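Long-range contacts in extracellular ligand-binding receptor (Sphaerobacter thermophilus, PDB 4ZPJ), which probably serves as the substrate-binding receptor of an ABC transporter, capturing a small solute outside the cell for delivery to the membrane permease: residues 103-109 and 131-136; 141-147 and 165-169. One frame throughout, in Å; residues are numbered along the deposited sequence.

Contact 1: residues 103-109 and 131-136; sequences GQPEQAI and NEAAAV
Pro-105, Ala-108 and Ile-109 pack on Glu-132, Ala-135 and Val-136 in a helix-to-helix contact on one side of the mixed sheet, joining the first turn of helix 105-117 to the early turns of helix 130-142. The two short axes come within 8.5 Å and cross at -48°, with an alanine methyl on each helix, Ala-108 and Ala-135, turned towards the other. Ala-108 CB lies 3.7 Å from Glu-132 CG and 3.8 Å from Val-136 CG1. Beside it, Ile-109 and Val-136 slide past each other in opposite senses; Ile-109 CD1 reaches across to lie 3.9 Å from Ala-135 CB. That same alanine methyl also meets Pro-105 CB, so it fills the notch between two successive turns. At the outer end the Pro-105 ring lies obliquely across the Asn-131 amide, with CG 3.8 Å from Asn-131 CG.

Glu-132 brings the polar element. Its CG is anti to the carbonyl carbon (chi1 -80°) and the chain then runs extended, which carries the carboxylate to the start of helix 105-117. OE2 comes 3.0 Å from Gly-103 CA, but its hydrogen-bond partner is Ser-101 OG, while OE1 bonds to Leu-129 N. The nearby helix N terminus probably helps to stabilise a negative charge here. Ser-101 lies just beyond strand 92-100, and Leu-129 lies between strand 123-126 and helix 130-142, so this carboxylate ties together the two strand-to-helix turns from which the packed helices start.

Contact 2: residues 141-147 and 165-169; sequences VQAEMPT and SPYLF
Tyr-167 O is approached by two groups from the opposing segment: Thr-147 N donates to it at 2.9 Å, and the CA of Pro-146 makes a C-H...O contact of 3.5 Å. Next along, Phe-169 N returns a hydrogen bond of 3.0 Å to Thr-147 O, an oxygen that also lies in the plane of the Phe-169 ring, at its edge. Thr-147 and Leu-168 form the parallel bridge between these bonds, their side chains side by side and pointing the same way, with Leu-168 CD2 3.8 Å from Thr-147 CB. This is where strand 168-170 joins strand 147-149 as the last strand at one end of the mixed sheet, in the alternating strand-and-helix lobe of a periplasmic binding protein.

Before the strands begin, the Tyr-167 ring lies against the end of helix 130-142. Glu-144, at positive phi in a Schellman motif, sets its CA 3.6 Å from the ring centroid and only 7° off the normal, a CH-pi contact over the face. Its CB adds to this, 3.4 Å from Tyr-167 CZ, and the extended chain then runs out past the hydroxyl, its carboxylate plane 26° from the ring, with Glu-144 OE1 3.2 Å from Tyr-167 OH. Cut back to an alanine, Tyr-167 would probably leave the backbone of Glu-144 without the flat surface it rests on and open a gap at the helix end. Tyr-167 N donates to Ser-165 OG in an ST turn. The same hydroxyl, swung away from Ser-165 N (chi1 157°), lies 3.5 Å from Val-141 CG2.

Following the chain, strand 92-100 leads to residues 103-109, and contact 1 closes when helix 130-142 returns to them after strand 123-126. Contact 2 opens at the far end of that same helix and closes as the chain, having passed through strand 147-149 and the short helix 156-159, enters strand 168-170. The two loops therefore follow in series, neither enclosing nor crossing the other. Their centres are about 16 Å apart, and helix 130-142 bridges them: its early turns pack on helix 105-117, its C-terminal end on the approach to the last strand. Together they tie two helices and one end of the mixed sheet into a single lobe.

Contact 1: residues 103-109 and 131-136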
ATOM      1  N   GLY A 103      -9.425  13.494  -5.225  1.00 51.85           N
ATOM      2  CA  GLY A 103      -9.923  12.206  -5.671  1.00 51.04           C
ATOM      3  C   GLY A 103     -10.647  12.188  -6.997  1.00 52.94           C
ATOM      4  O   GLY A 103     -11.426  11.289  -7.224  1.00 51.83           O
ATOM      5  N   GLN A 104     -10.373  13.142  -7.892  1.00 55.46           N
ATOM      6  CA  GLN A 104     -11.129  13.240  -9.162  1.00 59.71           C
ATOM      7  C   GLN A 104     -10.227  13.213 -10.387  1.00 57.37           C
ATOM      8  O   GLN A 104      -9.410  14.117 -10.568  1.00 57.17           O
ATOM      9  CB  GLN A 104     -11.929  14.557  -9.229  1.00 63.08           C
ATOM     10  CG  GLN A 104     -12.932  14.761  -8.108  1.00 70.51           C
ATOM     11  CD  GLN A 104     -14.143  13.852  -8.222  1.00 78.45           C
ATOM     12  OE1 GLN A 104     -14.483  13.370  -9.313  1.00 83.28           O
ATOM     13  NE2 GLN A 104     -14.808  13.613  -7.092  1.00 81.24           N
ATOM     14  N   PRO A 105     -10.416  12.221 -11.273  1.00 56.87           N
ATOM     15  CA  PRO A 105      -9.616  12.125 -12.503  1.00 56.35           C
ATOM     16  C   PRO A 105      -9.416  13.429 -13.278  1.00 56.22           C
ATOM     17  O   PRO A 105      -8.280  13.754 -13.613  1.00 50.79           O
ATOM     18  CB  PRO A 105     -10.405  11.115 -13.329  1.00 58.37           C
ATOM     19  CG  PRO A 105     -10.909  10.158 -12.281  1.00 59.32           C
ATOM     20  CD  PRO A 105     -11.308  11.048 -11.117  1.00 57.22           C
ATOM     21  N   GLU A 106     -10.490  14.181 -13.526  1.00 57.33           N
ATOM     22  CA  GLU A 106     -10.316  15.412 -14.315  0.60 61.36           C
ATOM     23  C   GLU A 106      -9.484  16.432 -13.542  1.00 59.12           C
ATOM     24  O   GLU A 106      -8.615  17.046 -14.149  1.00 61.12           O
ATOM     25  CB  GLU A 106     -11.624  16.017 -14.862  0.60 68.11           C
ATOM     26  CG  GLU A 106     -11.957  15.639 -16.334  0.60 73.24           C
ATOM     27  CD  GLU A 106     -10.943  16.151 -17.387  0.60 76.47           C
ATOM     28  OE1 GLU A 106     -10.279  17.205 -17.155  0.60 77.55           O
ATOM     29  OE2 GLU A 106     -10.812  15.499 -18.462  0.60 72.05           O
ATOM     30  N   GLN A 107      -9.680  16.570 -12.230  1.00 56.12           N
ATOM     31  CA  GLN A 107      -8.845  17.450 -11.447  1.00 55.18           C
ATOM     32  C   GLN A 107      -7.404  16.909 -11.372  1.00 51.41           C
ATOM     33  O   GLN A 107      -6.484  17.691 -11.311  1.00 47.93           O
ATOM     34  CB  GLN A 107      -9.450  17.701 -10.045  1.00 57.39           C
ATOM     35  CG  GLN A 107      -8.718  18.783  -9.228  1.00 57.22           C
ATOM     36  CD  GLN A 107      -9.510  19.298  -8.025  1.00 57.00           C
ATOM     37  OE1 GLN A 107     -10.734  19.466  -8.089  1.00 62.58           O
ATOM     38  NE2 GLN A 107      -8.813  19.588  -6.935  1.00 54.41           N
ATOM     39  N   ALA A 108      -7.206  15.584 -11.436  1.00 51.93           N
ATOM     40  CA  ALA A 108      -5.852  15.005 -11.405  1.00 50.54           C
ATOM     41  C   ALA A 108      -5.104  15.442 -12.647  1.00 50.92           C
ATOM     42  O   ALA A 108      -3.936  15.801 -12.579  1.00 48.29           O
ATOM     43  CB  ALA A 108      -5.888  13.485 -11.315  1.00 51.36           C
ATOM     44  N   ILE A 109      -5.826  15.472 -13.760  1.00 50.91           N
ATOM     45  CA  ILE A 109      -5.299  15.906 -15.055  1.00 53.41           C
ATOM     46  C   ILE A 109      -4.889  17.379 -15.077  1.00 51.75           C
ATOM     47  O   ILE A 109      -3.783  17.735 -15.506  1.00 52.76           O
ATOM     48  CB  ILE A 109      -6.357  15.651 -16.163  1.00 57.47           C
ATOM     49  CG1 ILE A 109      -6.227  14.218 -16.695  1.00 58.84           C
ATOM     50  CG2 ILE A 109      -6.242  16.640 -17.317  1.00 58.99           C
ATOM     51  CD1 ILE A 109      -7.537  13.643 -17.200  1.00 60.20           C
ATOM     52  N   ASN A 131      -8.086   5.245 -10.447  1.00 45.88           N
ATOM     53  CA  ASN A 131      -8.698   6.010 -11.553  1.00 51.48           C
ATOM     54  C   ASN A 131      -7.930   7.309 -11.865  1.00 46.71           C
ATOM     55  O   ASN A 131      -7.845   7.690 -13.008  1.00 45.30           O
ATOM     56  CB  ASN A 131     -10.224   6.243 -11.386  1.00 54.19           C
ATOM     57  CG  ASN A 131     -10.592   6.999 -10.105  1.00 60.05           C
ATOM     58  OD1 ASN A 131      -9.739   7.506  -9.373  1.00 62.50           O
ATOM     59  ND2 ASN A 131     -11.896   7.079  -9.837  1.00 67.95           N
ATOM     60  N   GLU A 132      -7.314   7.942 -10.867  1.00 45.33           N
ATOM     61  CA  GLU A 132      -6.518   9.149 -11.142  1.00 45.98           C
ATOM     62  C   GLU A 132      -5.239   8.765 -11.921  1.00 44.00           C
ATOM     63  O   GLU A 132      -4.856   9.422 -12.874  1.00 41.37           O
ATOM     64  CB  GLU A 132      -6.142   9.865  -9.846  1.00 48.52           C
ATOM     65  CG  GLU A 132      -7.215  10.744  -9.224  1.00 52.63           C
ATOM     66  CD  GLU A 132      -6.886  11.148  -7.789  1.00 59.51           C
ATOM     67  OE1 GLU A 132      -6.083  10.440  -7.056  1.00 59.40           O
ATOM     68  OE2 GLU A 132      -7.463  12.174  -7.377  1.00 58.28           O
ATOM     69  N   ALA A 133      -4.607   7.664 -11.522  1.00 43.15           N
ATOM     70  CA  ALA A 133      -3.400   7.146 -12.224  1.00 43.87           C
ATOM     71  C   ALA A 133      -3.638   6.853 -13.705  1.00 45.76           C
ATOM     72  O   ALA A 133      -2.837   7.250 -14.568  1.00 44.54           O
ATOM     73  CB  ALA A 133      -2.922   5.866 -11.554  1.00 43.55           C
ATOM     74  N   ALA A 134      -4.717   6.118 -13.983  1.00 44.71           N
ATOM     75  CA  ALA A 134      -5.077   5.789 -15.348  1.00 49.42           C
ATOM     76  C   ALA A 134      -5.350   7.076 -16.167  1.00 50.51           C
ATOM     77  O   ALA A 134      -4.931   7.195 -17.332  1.00 52.84           O
ATOM     78  CB  ALA A 134      -6.303   4.861 -15.374  1.00 50.74           C
ATOM     79  N   ALA A 135      -6.024   8.045 -15.561  1.00 48.08           N
ATOM     80  CA  ALA A 135      -6.304   9.281 -16.285  1.00 48.95           C
ATOM     81  C   ALA A 135      -5.041  10.142 -16.523  1.00 47.08           C
ATOM     82  O   ALA A 135      -4.997  10.862 -17.476  1.00 47.97           O
ATOM     83  CB  ALA A 135      -7.404  10.074 -15.591  1.00 49.86           C
ATOM     84  N   VAL A 136      -3.985  10.050 -15.725  1.00 45.59           N
ATOM     85  CA  VAL A 136      -2.794  10.946 -15.986  1.00 46.01           C
ATOM     86  C   VAL A 136      -1.547  10.239 -16.606  1.00 46.47           C
ATOM     87  O   VAL A 136      -0.538  10.874 -17.001  1.00 46.71           O
ATOM     88  CB  VAL A 136      -2.389  11.683 -14.697  1.00 47.94           C
ATOM     89  CG1 VAL A 136      -3.525  12.500 -14.170  1.00 47.29           C
ATOM     90  CG2 VAL A 136      -1.902  10.699 -13.603  1.00 46.44           C
TER

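Contact 2: residues 141-147 and 165-169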
ATOM      1  N   VAL A 141       3.820  10.274 -19.234  1.00 47.85           N
ATOM      2  CA  VAL A 141       4.758   9.615 -20.171  1.00 48.15           C
ATOM      3  C   VAL A 141       5.086  10.507 -21.337  1.00 50.44           C
ATOM      4  O   VAL A 141       6.260  10.685 -21.689  1.00 48.12           O
ATOM      5  CB  VAL A 141       4.237   8.243 -20.671  1.00 47.50           C
ATOM      6  CG1 VAL A 141       5.146   7.682 -21.786  1.00 48.38           C
ATOM      7  CG2 VAL A 141       4.136   7.274 -19.494  1.00 43.30           C
ATOM      8  N   GLN A 142       4.058  11.133 -21.903  1.00 55.73           N
ATOM      9  CA  GLN A 142       4.284  12.054 -23.009  1.00 56.24           C
ATOM     10  C   GLN A 142       5.210  13.160 -22.564  1.00 54.83           C
ATOM     11  O   GLN A 142       6.077  13.588 -23.309  1.00 57.85           O
ATOM     12  CB  GLN A 142       2.983  12.644 -23.531  1.00 61.67           C
ATOM     13  CG  GLN A 142       3.153  13.267 -24.924  1.00 69.39           C
ATOM     14  CD  GLN A 142       2.101  14.326 -25.261  1.00 79.26           C
ATOM     15  OE1 GLN A 142       1.510  14.316 -26.351  1.00 86.49           O
ATOM     16  NE2 GLN A 142       1.881  15.261 -24.335  1.00 80.60           N
ATOM     17  N   ALA A 143       5.034  13.635 -21.343  1.00 51.49           N
ATOM     18  CA  ALA A 143       5.917  14.686 -20.834  1.00 52.97           C
ATOM     19  C   ALA A 143       7.319  14.179 -20.361  1.00 51.95           C
ATOM     20  O   ALA A 143       8.168  14.968 -19.987  1.00 48.70           O
ATOM     21  CB  ALA A 143       5.213  15.454 -19.723  1.00 52.57           C
ATOM     22  N   GLU A 144       7.567  12.876 -20.422  1.00 52.08           N
ATOM     23  CA  GLU A 144       8.857  12.299 -19.988  1.00 54.76           C
ATOM     24  C   GLU A 144       9.186  12.761 -18.560  1.00 51.22           C
ATOM     25  O   GLU A 144      10.291  13.190 -18.255  1.00 53.09           O
ATOM     26  CB  GLU A 144       9.981  12.581 -21.020  1.00 58.28           C
ATOM     27  CG  GLU A 144       9.591  12.145 -22.458  1.00 64.82           C
ATOM     28  CD  GLU A 144      10.716  12.247 -23.518  1.00 71.17           C
ATOM     29  OE1 GLU A 144      11.877  12.471 -23.115  1.00 73.45           O
ATOM     30  OE2 GLU A 144      10.448  12.077 -24.755  1.00 68.76           O
HETATM   31  N   MSE A 145       8.195  12.612 -17.685  1.00 49.27           N
HETATM   32  CA  MSE A 145       8.259  13.049 -16.302  1.00 46.84           C
HETATM   33  C   MSE A 145       8.454  11.887 -15.358  1.00 44.79           C
HETATM   34  O   MSE A 145       7.546  11.033 -15.205  1.00 43.20           O
HETATM   35  CB  MSE A 145       6.911  13.666 -15.990  1.00 49.24           C
HETATM   36  CG  MSE A 145       6.764  14.104 -14.546  1.00 50.69           C
HETATM   37 SE   MSE A 145       8.043  15.506 -13.981  0.86 59.16          SE
HETATM   38  CE  MSE A 145       7.844  16.695 -15.542  0.79 58.78           C
ATOM     39  N   PRO A 146       9.588  11.868 -14.657  1.00 40.97           N
ATOM     40  CA  PRO A 146       9.800  10.834 -13.668  1.00 40.90           C
ATOM     41  C   PRO A 146       8.778  10.925 -12.574  1.00 39.91           C
ATOM     42  O   PRO A 146       8.479  12.018 -12.076  1.00 43.49           O
ATOM     43  CB  PRO A 146      11.229  11.124 -13.143  1.00 41.53           C
ATOM     44  CG  PRO A 146      11.856  11.913 -14.254  1.00 43.07           C
ATOM     45  CD  PRO A 146      10.725  12.795 -14.709  1.00 44.44           C
ATOM     46  N   THR A 147       8.183   9.801 -12.248  1.00 40.34           N
ATOM     47  CA  THR A 147       6.983   9.780 -11.408  1.00 39.80           C
ATOM     48  C   THR A 147       7.121   8.668 -10.384  1.00 38.52           C
ATOM     49  O   THR A 147       7.472   7.553 -10.748  1.00 39.07           O
ATOM     50  CB  THR A 147       5.755   9.526 -12.281  1.00 40.17           C
ATOM     51  OG1 THR A 147       5.632  10.569 -13.252  1.00 44.08           O
ATOM     52  CG2 THR A 147       4.541   9.475 -11.427  1.00 41.49           C
ATOM     53  N   SER A 165       6.202   2.108 -18.101  1.00 44.74           N
ATOM     54  CA  SER A 165       7.102   3.036 -18.781  1.00 47.57           C
ATOM     55  C   SER A 165       8.323   3.248 -17.907  1.00 43.28           C
ATOM     56  O   SER A 165       8.218   3.193 -16.692  1.00 44.12           O
ATOM     57  CB  SER A 165       6.317   4.388 -18.989  1.00 48.16           C
ATOM     58  OG  SER A 165       7.174   5.491 -19.152  1.00 45.94           O
ATOM     59  N   PRO A 166       9.479   3.547 -18.504  1.00 45.27           N
ATOM     60  CA  PRO A 166      10.680   3.873 -17.689  1.00 43.39           C
ATOM     61  C   PRO A 166      10.522   5.138 -16.839  1.00 44.58           C
ATOM     62  O   PRO A 166      11.250   5.315 -15.880  1.00 45.10           O
ATOM     63  CB  PRO A 166      11.780   4.075 -18.692  1.00 44.97           C
ATOM     64  CG  PRO A 166      11.183   3.936 -20.058  1.00 48.01           C
ATOM     65  CD  PRO A 166       9.720   3.576 -19.947  1.00 46.59           C
ATOM     66  N   TYR A 167       9.568   5.999 -17.169  1.00 42.62           N
ATOM     67  CA  TYR A 167       9.304   7.154 -16.332  1.00 43.56           C
ATOM     68  C   TYR A 167       8.459   6.837 -15.083  1.00 41.80           C
ATOM     69  O   TYR A 167       8.456   7.630 -14.164  1.00 41.56           O
ATOM     70  CB  TYR A 167       8.678   8.294 -17.165  1.00 45.04           C
ATOM     71  CG  TYR A 167       9.614   8.760 -18.232  1.00 46.23           C
ATOM     72  CD1 TYR A 167      10.671   9.594 -17.927  1.00 49.58           C
ATOM     73  CD2 TYR A 167       9.448   8.380 -19.549  1.00 48.15           C
ATOM     74  CE1 TYR A 167      11.569   9.998 -18.911  1.00 53.19           C
ATOM     75  CE2 TYR A 167      10.334   8.789 -20.537  1.00 50.12           C
ATOM     76  CZ  TYR A 167      11.397   9.579 -20.203  1.00 53.17           C
ATOM     77  OH  TYR A 167      12.286  10.001 -21.174  1.00 65.68           O
ATOM     78  N   LEU A 168       7.803   5.668 -15.011  1.00 43.27           N
ATOM     79  CA  LEU A 168       6.918   5.319 -13.886  1.00 40.79           C
ATOM     80  C   LEU A 168       7.524   4.297 -12.928  1.00 37.22           C
ATOM     81  O   LEU A 168       7.949   3.242 -13.345  1.00 37.33           O
ATOM     82  CB  LEU A 168       5.590   4.751 -14.390  1.00 44.31           C
ATOM     83  CG  LEU A 168       4.902   5.632 -15.443  1.00 49.84           C
ATOM     84  CD1 LEU A 168       3.645   4.962 -16.000  1.00 51.14           C
ATOM     85  CD2 LEU A 168       4.588   6.991 -14.870  1.00 48.14           C
ATOM     86  N   PHE A 169       7.562   4.663 -11.664  1.00 34.37           N
ATOM     87  CA  PHE A 169       8.006   3.816 -10.591  1.00 35.73           C
ATOM     88  C   PHE A 169       6.899   3.721  -9.587  1.00 34.54           C
ATOM     89  O   PHE A 169       6.165   4.698  -9.381  1.00 39.32           O
ATOM     90  CB  PHE A 169       9.239   4.432  -9.893  1.00 36.31           C
ATOM     91  CG  PHE A 169      10.445   4.581 -10.775  1.00 35.39           C
ATOM     92  CD1 PHE A 169      10.547   5.654 -11.668  1.00 38.57           C
ATOM     93  CD2 PHE A 169      11.471   3.705 -10.690  1.00 37.02           C
ATOM     94  CE1 PHE A 169      11.659   5.788 -12.504  1.00 40.04           C
ATOM     95  CE2 PHE A 169      12.631   3.846 -11.491  1.00 37.68           C
ATOM     96  CZ  PHE A 169      12.715   4.891 -12.395  1.00 39.13           C
TER